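Local coordinates for protein sugar kinase (Agrobacterium tumefaciens, PDB 2RBC) that is a putative sugar kinase of the pfkB (ribokinase) family, and probably transfers a phosphate group from ATP to a carbohydrate hydroxyl, at residues E66-G80 and L272-L284. Sequence-based numbering, arbitrary orientation.
Sequences EGMASSAAYAVHRMG and LAAGDIFHGTFAL. With SO4 (sulfate ion), chain D.
Ala72 and Gly280 meet where helices 68-78 and 274-284 come closest, with their axes 7.2 Å apart and crossing at -52°. Two CA-H...O contacts run in opposite senses: Ala72 CA lies 3.4 Å from Asp276 O, and Gly280 CA 3.5 Å from Ala72 O. Gly280 has no side chain, and with its bare CA this near the carbonyl the two backbones meet directly. Val76 adds its CG2 branch, 3.3 Å from Gly280 O, while the methyl of Ala75 rests over the backbone of Ile277.

Toward the C-terminal ends the packing is mostly apolar. Met79 (selenomethionine) bends at chi2 (-61°) and chi3 (-83°), bringing CE to 3.5 Å from Thr281 CG2, and Leu284 CD2 comes closest at Met79 O, 3.3 Å away. Thr281 OG1 is tied to Ile277 O at 2.8 Å, on the opposite face of that carbonyl from Thr281 N, which fixes its methyl toward Met79.

At the N-terminal ends, Asp276 OD1 lies 3.3 Å from Met68 CA, and Asp276 CB packs against Ser71 CB. A water donates to Asp276 OD2, accepts from Gly67 N and also bonds Ser71 OG. Further out, Glu66 OE1 receives a hydrogen bond from Arg313 N.

Residues 273-276 correspond to the G-A-G-D motif of the ribokinase family, with Ala273 in place of its first glycine; the motif's aspartate is the catalytic base in relatives, and Asp276 is consistent with that role. The chemistry thus divides: close backbone packing at Gly280 joins the helices, whereas a water links the two N-terminal ends beside the probable active site.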
ATOM      1  N   GLU A  66      12.017   0.925  -4.432  1.00 22.05           N
ATOM      2  CA  GLU A  66      12.831  -0.035  -5.115  1.00 22.00           C
ATOM      3  C   GLU A  66      12.290  -0.225  -6.532  1.00 21.70           C
ATOM      4  O   GLU A  66      11.812   0.715  -7.122  1.00 22.71           O
ATOM      5  CB  GLU A  66      12.955  -1.318  -4.242  1.00 22.33           C
ATOM      6  CG  GLU A  66      11.648  -2.034  -3.924  1.00 20.84           C
ATOM      7  CD  GLU A  66      11.835  -3.174  -2.960  1.00 22.70           C
ATOM      8  OE1 GLU A  66      12.971  -3.359  -2.451  1.00 25.52           O
ATOM      9  OE2 GLU A  66      10.870  -3.931  -2.735  1.00 22.13           O
ATOM     10  N   GLY A  67      12.390  -1.409  -7.119  1.00 22.23           N
ATOM     11  CA  GLY A  67      12.194  -1.554  -8.568  1.00 22.58           C
ATOM     12  C   GLY A  67      13.512  -2.005  -9.167  1.00 23.36           C
ATOM     13  O   GLY A  67      14.540  -1.865  -8.546  1.00 23.34           O
HETATM   14  N   MSE A  68      13.485  -2.611 -10.349  1.00 23.72           N
HETATM   15  CA  MSE A  68      14.684  -3.217 -10.895  1.00 26.06           C
HETATM   16  C   MSE A  68      15.861  -2.254 -10.964  1.00 24.49           C
HETATM   17  O   MSE A  68      16.882  -2.514 -10.363  1.00 24.91           O
HETATM   18  CB  MSE A  68      14.399  -3.808 -12.261  1.00 26.05           C
HETATM   19  CG  MSE A  68      13.386  -4.940 -12.186  1.00 28.19           C
HETATM   20 SE   MSE A  68      12.848  -5.510 -13.978  0.80 40.37          SE
HETATM   21  CE  MSE A  68      11.802  -3.952 -14.566  1.00 31.35           C
ATOM     22  N   ALA A  69      15.727  -1.147 -11.689  1.00 23.57           N
ATOM     23  CA  ALA A  69      16.860  -0.202 -11.787  1.00 22.99           C
ATOM     24  C   ALA A  69      17.264   0.413 -10.449  1.00 21.92           C
ATOM     25  O   ALA A  69      18.451   0.686 -10.195  1.00 21.18           O
ATOM     26  CB  ALA A  69      16.593   0.914 -12.793  1.00 22.36           C
ATOM     27  N   SER A  70      16.281   0.687  -9.611  1.00 22.02           N
ATOM     28  CA  SER A  70      16.526   1.416  -8.359  1.00 20.94           C
ATOM     29  C   SER A  70      17.340   0.533  -7.395  1.00 21.73           C
ATOM     30  O   SER A  70      18.240   1.000  -6.713  1.00 20.96           O
ATOM     31  CB  SER A  70      15.195   1.803  -7.708  1.00 21.73           C
ATOM     32  OG  SER A  70      14.576   2.800  -8.476  1.00 20.44           O
ATOM     33  N   SER A  71      16.969  -0.736  -7.339  1.00 20.70           N
ATOM     34  CA  SER A  71      17.635  -1.695  -6.489  1.00 20.83           C
ATOM     35  C   SER A  71      19.063  -2.008  -7.003  1.00 21.22           C
ATOM     36  O   SER A  71      19.980  -2.226  -6.223  1.00 22.37           O
ATOM     37  CB  SER A  71      16.792  -2.983  -6.455  1.00 21.09           C
ATOM     38  OG  SER A  71      15.573  -2.793  -5.728  1.00 19.62           O
ATOM     39  N   ALA A  72      19.212  -2.088  -8.319  1.00 21.24           N
ATOM     40  CA  ALA A  72      20.509  -2.240  -8.967  1.00 20.42           C
ATOM     41  C   ALA A  72      21.382  -1.043  -8.591  1.00 20.21           C
ATOM     42  O   ALA A  72      22.545  -1.214  -8.227  1.00 20.69           O
ATOM     43  CB  ALA A  72      20.358  -2.336 -10.537  1.00 19.83           C
ATOM     44  N   ALA A  73      20.820   0.161  -8.675  1.00 19.62           N
ATOM     45  CA  ALA A  73      21.530   1.355  -8.250  1.00 19.99           C
ATOM     46  C   ALA A  73      21.977   1.288  -6.778  1.00 20.73           C
ATOM     47  O   ALA A  73      23.083   1.653  -6.453  1.00 21.23           O
ATOM     48  CB  ALA A  73      20.708   2.652  -8.544  1.00 19.86           C
ATOM     49  N   TYR A  74      21.058   0.892  -5.888  1.00 21.57           N
ATOM     50  CA  TYR A  74      21.386   0.696  -4.504  1.00 21.19           C
ATOM     51  C   TYR A  74      22.536  -0.300  -4.326  1.00 20.02           C
ATOM     52  O   TYR A  74      23.455  -0.059  -3.561  1.00 21.55           O
ATOM     53  CB  TYR A  74      20.149   0.263  -3.741  1.00 21.72           C
ATOM     54  CG  TYR A  74      20.373   0.102  -2.263  1.00 21.55           C
ATOM     55  CD1 TYR A  74      20.772   1.174  -1.484  1.00 20.46           C
ATOM     56  CD2 TYR A  74      20.193  -1.115  -1.652  1.00 22.41           C
ATOM     57  CE1 TYR A  74      21.000   1.039  -0.135  1.00 23.26           C
ATOM     58  CE2 TYR A  74      20.380  -1.261  -0.279  1.00 21.73           C
ATOM     59  CZ  TYR A  74      20.803  -0.182   0.469  1.00 20.71           C
ATOM     60  OH  TYR A  74      20.988  -0.322   1.835  1.00 20.88           O
ATOM     61  N   ALA A  75      22.506  -1.396  -5.056  1.00 21.31           N
ATOM     62  CA  ALA A  75      23.592  -2.384  -5.022  1.00 20.14           C
ATOM     63  C   ALA A  75      24.928  -1.799  -5.476  1.00 21.54           C
ATOM     64  O   ALA A  75      25.965  -2.075  -4.876  1.00 20.54           O
ATOM     65  CB  ALA A  75      23.220  -3.612  -5.857  1.00 21.56           C
ATOM     66  N   VAL A  76      24.919  -0.983  -6.528  1.00 21.62           N
ATOM     67  CA  VAL A  76      26.145  -0.309  -6.953  1.00 20.45           C
ATOM     68  C   VAL A  76      26.753   0.484  -5.798  1.00 20.67           C
ATOM     69  O   VAL A  76      27.954   0.382  -5.542  1.00 20.82           O
ATOM     70  CB  VAL A  76      25.924   0.607  -8.200  1.00 20.14           C
ATOM     71  CG1 VAL A  76      27.188   1.504  -8.435  1.00 21.21           C
ATOM     72  CG2 VAL A  76      25.622  -0.255  -9.437  1.00 18.76           C
ATOM     73  N   HIS A  77      25.928   1.290  -5.129  1.00 20.44           N
ATOM     74  CA  HIS A  77      26.345   2.057  -3.973  1.00 20.24           C
ATOM     75  C   HIS A  77      26.899   1.171  -2.846  1.00 19.94           C
ATOM     76  O   HIS A  77      28.007   1.393  -2.344  1.00 21.21           O
ATOM     77  CB  HIS A  77      25.161   2.865  -3.440  1.00 20.13           C
ATOM     78  CG  HIS A  77      25.370   3.392  -2.068  1.00 20.91           C
ATOM     79  ND1 HIS A  77      26.273   4.396  -1.787  1.00 23.23           N
ATOM     80  CD2 HIS A  77      24.787   3.065  -0.896  1.00 20.83           C
ATOM     81  CE1 HIS A  77      26.230   4.655  -0.491  1.00 24.29           C
ATOM     82  NE2 HIS A  77      25.343   3.849   0.069  1.00 23.76           N
ATOM     83  N   ARG A  78      26.139   0.151  -2.486  1.00 19.96           N
ATOM     84  CA  ARG A  78      26.516  -0.722  -1.383  1.00 19.81           C
ATOM     85  C   ARG A  78      27.837  -1.432  -1.665  1.00 19.94           C
ATOM     86  O   ARG A  78      28.607  -1.693  -0.739  1.00 19.36           O
ATOM     87  CB  ARG A  78      25.453  -1.765  -1.132  1.00 19.00           C
ATOM     88  CG  ARG A  78      24.142  -1.196  -0.577  1.00 19.56           C
ATOM     89  CD  ARG A  78      24.313  -0.763   0.860  1.00 21.21           C
ATOM     90  NE  ARG A  78      24.369  -1.931   1.736  1.00 22.06           N
ATOM     91  CZ  ARG A  78      24.640  -1.897   3.030  1.00 22.71           C
ATOM     92  NH1 ARG A  78      24.944  -0.762   3.624  1.00 21.82           N
ATOM     93  NH2 ARG A  78      24.664  -3.024   3.731  1.00 24.51           N
HETATM   94  N   MSE A  79      28.073  -1.715  -2.945  1.00 20.28           N
HETATM   95  CA  MSE A  79      29.265  -2.433  -3.391  1.00 21.26           C
HETATM   96  C   MSE A  79      30.467  -1.534  -3.690  1.00 21.63           C
HETATM   97  O   MSE A  79      31.477  -2.000  -4.207  1.00 19.47           O
HETATM   98  CB  MSE A  79      28.927  -3.253  -4.609  1.00 21.97           C
HETATM   99  CG  MSE A  79      27.898  -4.340  -4.366  1.00 21.21           C
HETATM  100 SE   MSE A  79      28.445  -5.692  -3.035  0.80 30.91          SE
HETATM  101  CE  MSE A  79      29.524  -6.840  -4.201  1.00 19.95           C
ATOM    102  N   GLY A  80      30.349  -0.258  -3.356  1.00 22.41           N
ATOM    103  CA  GLY A  80      31.491   0.647  -3.350  1.00 23.39           C
ATOM    104  C   GLY A  80      31.585   1.539  -4.573  1.00 24.40           C
ATOM    105  O   GLY A  80      32.593   2.206  -4.770  1.00 24.25           O
ATOM    106  N   LEU A 272      13.110 -11.347  -3.101  1.00 22.70           N
ATOM    107  CA  LEU A 272      12.739 -10.105  -3.796  1.00 21.74           C
ATOM    108  C   LEU A 272      13.982  -9.247  -4.001  1.00 21.71           C
ATOM    109  O   LEU A 272      14.727  -9.029  -3.061  1.00 20.42           O
ATOM    110  CB  LEU A 272      11.663  -9.372  -2.972  1.00 21.85           C
ATOM    111  CG  LEU A 272      11.031  -8.120  -3.555  1.00 23.38           C
ATOM    112  CD1 LEU A 272      10.390  -8.381  -4.912  1.00 28.15           C
ATOM    113  CD2 LEU A 272      10.000  -7.565  -2.545  1.00 22.69           C
ATOM    114  N   ALA A 273      14.221  -8.799  -5.238  1.00 21.82           N
ATOM    115  CA  ALA A 273      15.378  -7.920  -5.585  1.00 21.92           C
ATOM    116  C   ALA A 273      16.730  -8.629  -5.757  1.00 22.15           C
ATOM    117  O   ALA A 273      17.742  -7.972  -5.971  1.00 23.72           O
ATOM    118  CB  ALA A 273      15.509  -6.739  -4.575  1.00 21.94           C
ATOM    119  N   ALA A 274      16.760  -9.951  -5.626  1.00 22.18           N
ATOM    120  CA  ALA A 274      18.006 -10.728  -5.678  1.00 21.74           C
ATOM    121  C   ALA A 274      18.706 -10.481  -7.014  1.00 21.66           C
ATOM    122  O   ALA A 274      19.877 -10.132  -7.065  1.00 21.31           O
ATOM    123  CB  ALA A 274      17.725 -12.226  -5.462  1.00 20.41           C
ATOM    124  N   GLY A 275      17.938 -10.601  -8.091  1.00 22.95           N
ATOM    125  CA  GLY A 275      18.430 -10.358  -9.471  1.00 22.80           C
ATOM    126  C   GLY A 275      18.939  -8.951  -9.661  1.00 22.55           C
ATOM    127  O   GLY A 275      19.952  -8.726 -10.299  1.00 21.29           O
ATOM    128  N   ASP A 276      18.261  -7.990  -9.055  1.00 22.98           N
ATOM    129  CA  ASP A 276      18.710  -6.595  -9.085  1.00 22.81           C
ATOM    130  C   ASP A 276      20.049  -6.363  -8.386  1.00 22.94           C
ATOM    131  O   ASP A 276      20.915  -5.613  -8.863  1.00 21.48           O
ATOM    132  CB  ASP A 276      17.668  -5.685  -8.446  1.00 23.77           C
ATOM    133  CG  ASP A 276      16.289  -5.842  -9.074  1.00 25.02           C
ATOM    134  OD1 ASP A 276      16.247  -6.069 -10.301  1.00 29.50           O
ATOM    135  OD2 ASP A 276      15.268  -5.729  -8.354  1.00 29.43           O
ATOM    136  N   ILE A 277      20.222  -6.994  -7.242  1.00 21.65           N
ATOM    137  CA  ILE A 277      21.500  -6.899  -6.562  1.00 21.62           C
ATOM    138  C   ILE A 277      22.574  -7.525  -7.450  1.00 21.95           C
ATOM    139  O   ILE A 277      23.691  -6.997  -7.540  1.00 21.14           O
ATOM    140  CB  ILE A 277      21.443  -7.537  -5.148  1.00 21.37           C
ATOM    141  CG1 ILE A 277      20.902  -6.552  -4.096  1.00 21.24           C
ATOM    142  CG2 ILE A 277      22.849  -8.014  -4.696  1.00 19.56           C
ATOM    143  CD1 ILE A 277      19.627  -5.708  -4.455  1.00 21.87           C
ATOM    144  N   PHE A 278      22.258  -8.663  -8.073  1.00 22.02           N
ATOM    145  CA  PHE A 278      23.158  -9.309  -9.030  1.00 22.38           C
ATOM    146  C   PHE A 278      23.551  -8.341 -10.137  1.00 22.81           C
ATOM    147  O   PHE A 278      24.719  -8.163 -10.393  1.00 24.09           O
ATOM    148  CB  PHE A 278      22.541 -10.600  -9.643  1.00 21.99           C
ATOM    149  CG  PHE A 278      23.496 -11.421 -10.523  1.00 22.17           C
ATOM    150  CD1 PHE A 278      23.856 -10.986 -11.798  1.00 24.47           C
ATOM    151  CD2 PHE A 278      24.007 -12.655 -10.074  1.00 25.50           C
ATOM    152  CE1 PHE A 278      24.739 -11.723 -12.581  1.00 21.87           C
ATOM    153  CE2 PHE A 278      24.891 -13.421 -10.861  1.00 23.71           C
ATOM    154  CZ  PHE A 278      25.260 -12.956 -12.107  1.00 23.10           C
ATOM    155  N   HIS A 279      22.565  -7.723 -10.780  1.00 22.34           N
ATOM    156  CA  HIS A 279      22.829  -6.858 -11.942  1.00 22.31           C
ATOM    157  C   HIS A 279      23.662  -5.625 -11.621  1.00 21.04           C
ATOM    158  O   HIS A 279      24.571  -5.254 -12.375  1.00 20.85           O
ATOM    159  CB  HIS A 279      21.503  -6.430 -12.581  1.00 22.57           C
ATOM    160  CG  HIS A 279      20.697  -7.585 -13.066  1.00 23.94           C
ATOM    161  ND1 HIS A 279      19.331  -7.647 -12.925  1.00 29.22           N
ATOM    162  CD2 HIS A 279      21.071  -8.755 -13.638  1.00 28.70           C
ATOM    163  CE1 HIS A 279      18.897  -8.817 -13.383  1.00 30.65           C
ATOM    164  NE2 HIS A 279      19.930  -9.502 -13.830  1.00 30.08           N
ATOM    165  N   GLY A 280      23.345  -4.985 -10.511  1.00 20.48           N
ATOM    166  CA  GLY A 280      24.071  -3.809 -10.083  1.00 20.11           C
ATOM    167  C   GLY A 280      25.517  -4.169  -9.766  1.00 21.18           C
ATOM    168  O   GLY A 280      26.412  -3.431 -10.132  1.00 20.84           O
ATOM    169  N   THR A 281      25.742  -5.284  -9.065  1.00 20.36           N
ATOM    170  CA  THR A 281      27.104  -5.735  -8.745  1.00 20.97           C
ATOM    171  C   THR A 281      27.861  -6.020 -10.031  1.00 20.03           C
ATOM    172  O   THR A 281      29.034  -5.660 -10.186  1.00 20.57           O
ATOM    173  CB  THR A 281      27.055  -7.017  -7.833  1.00 20.66           C
ATOM    174  OG1 THR A 281      26.366  -6.710  -6.602  1.00 22.76           O
ATOM    175  CG2 THR A 281      28.449  -7.507  -7.495  1.00 19.66           C
ATOM    176  N   PHE A 282      27.175  -6.654 -10.976  1.00 21.31           N
ATOM    177  CA  PHE A 282      27.781  -7.056 -12.217  1.00 21.85           C
ATOM    178  C   PHE A 282      28.160  -5.845 -13.040  1.00 21.98           C
ATOM    179  O   PHE A 282      29.218  -5.792 -13.619  1.00 21.98           O
ATOM    180  CB  PHE A 282      26.837  -7.977 -12.998  1.00 22.41           C
ATOM    181  CG  PHE A 282      27.462  -8.521 -14.242  1.00 22.56           C
ATOM    182  CD1 PHE A 282      28.270  -9.644 -14.183  1.00 21.96           C
ATOM    183  CD2 PHE A 282      27.271  -7.887 -15.465  1.00 23.22           C
ATOM    184  CE1 PHE A 282      28.895 -10.129 -15.316  1.00 23.97           C
ATOM    185  CE2 PHE A 282      27.888  -8.385 -16.618  1.00 25.14           C
ATOM    186  CZ  PHE A 282      28.703  -9.506 -16.533  1.00 23.19           C
ATOM    187  N   ALA A 283      27.268  -4.871 -13.095  1.00 21.27           N
ATOM    188  CA  ALA A 283      27.518  -3.627 -13.769  1.00 20.74           C
ATOM    189  C   ALA A 283      28.700  -2.861 -13.181  1.00 21.06           C
ATOM    190  O   ALA A 283      29.566  -2.383 -13.919  1.00 21.19           O
ATOM    191  CB  ALA A 283      26.274  -2.775 -13.763  1.00 19.33           C
ATOM    192  N   LEU A 284      28.761  -2.772 -11.859  1.00 20.69           N
ATOM    193  CA  LEU A 284      29.936  -2.243 -11.213  1.00 21.19           C
ATOM    194  C   LEU A 284      31.193  -3.063 -11.521  1.00 21.04           C
ATOM    195  O   LEU A 284      32.210  -2.470 -11.828  1.00 20.89           O
ATOM    196  CB  LEU A 284      29.722  -2.065  -9.701  1.00 21.59           C
ATOM    197  CG  LEU A 284      30.899  -1.517  -8.861  1.00 21.16           C
ATOM    198  CD1 LEU A 284      31.248  -0.114  -9.305  1.00 20.28           C
ATOM    199  CD2 LEU A 284      30.539  -1.569  -7.377  1.00 19.63           C
TER
HETATM  200  S   SO4 D 324      25.405  -1.147   7.077  1.00 87.28           S
HETATM  201  O1  SO4 D 324      25.083  -2.453   6.499  1.00 87.39           O
HETATM  202  O2  SO4 D 324      24.405  -0.154   6.678  1.00 87.87           O
HETATM  203  O3  SO4 D 324      25.304  -1.226   8.535  1.00 88.04           O
HETATM  204  O4  SO4 D 324      26.765  -0.771   6.663  1.00 86.48           O
HETATM  205  O   HOH W   1      13.161  -4.352  -6.549  1.00 35.90           O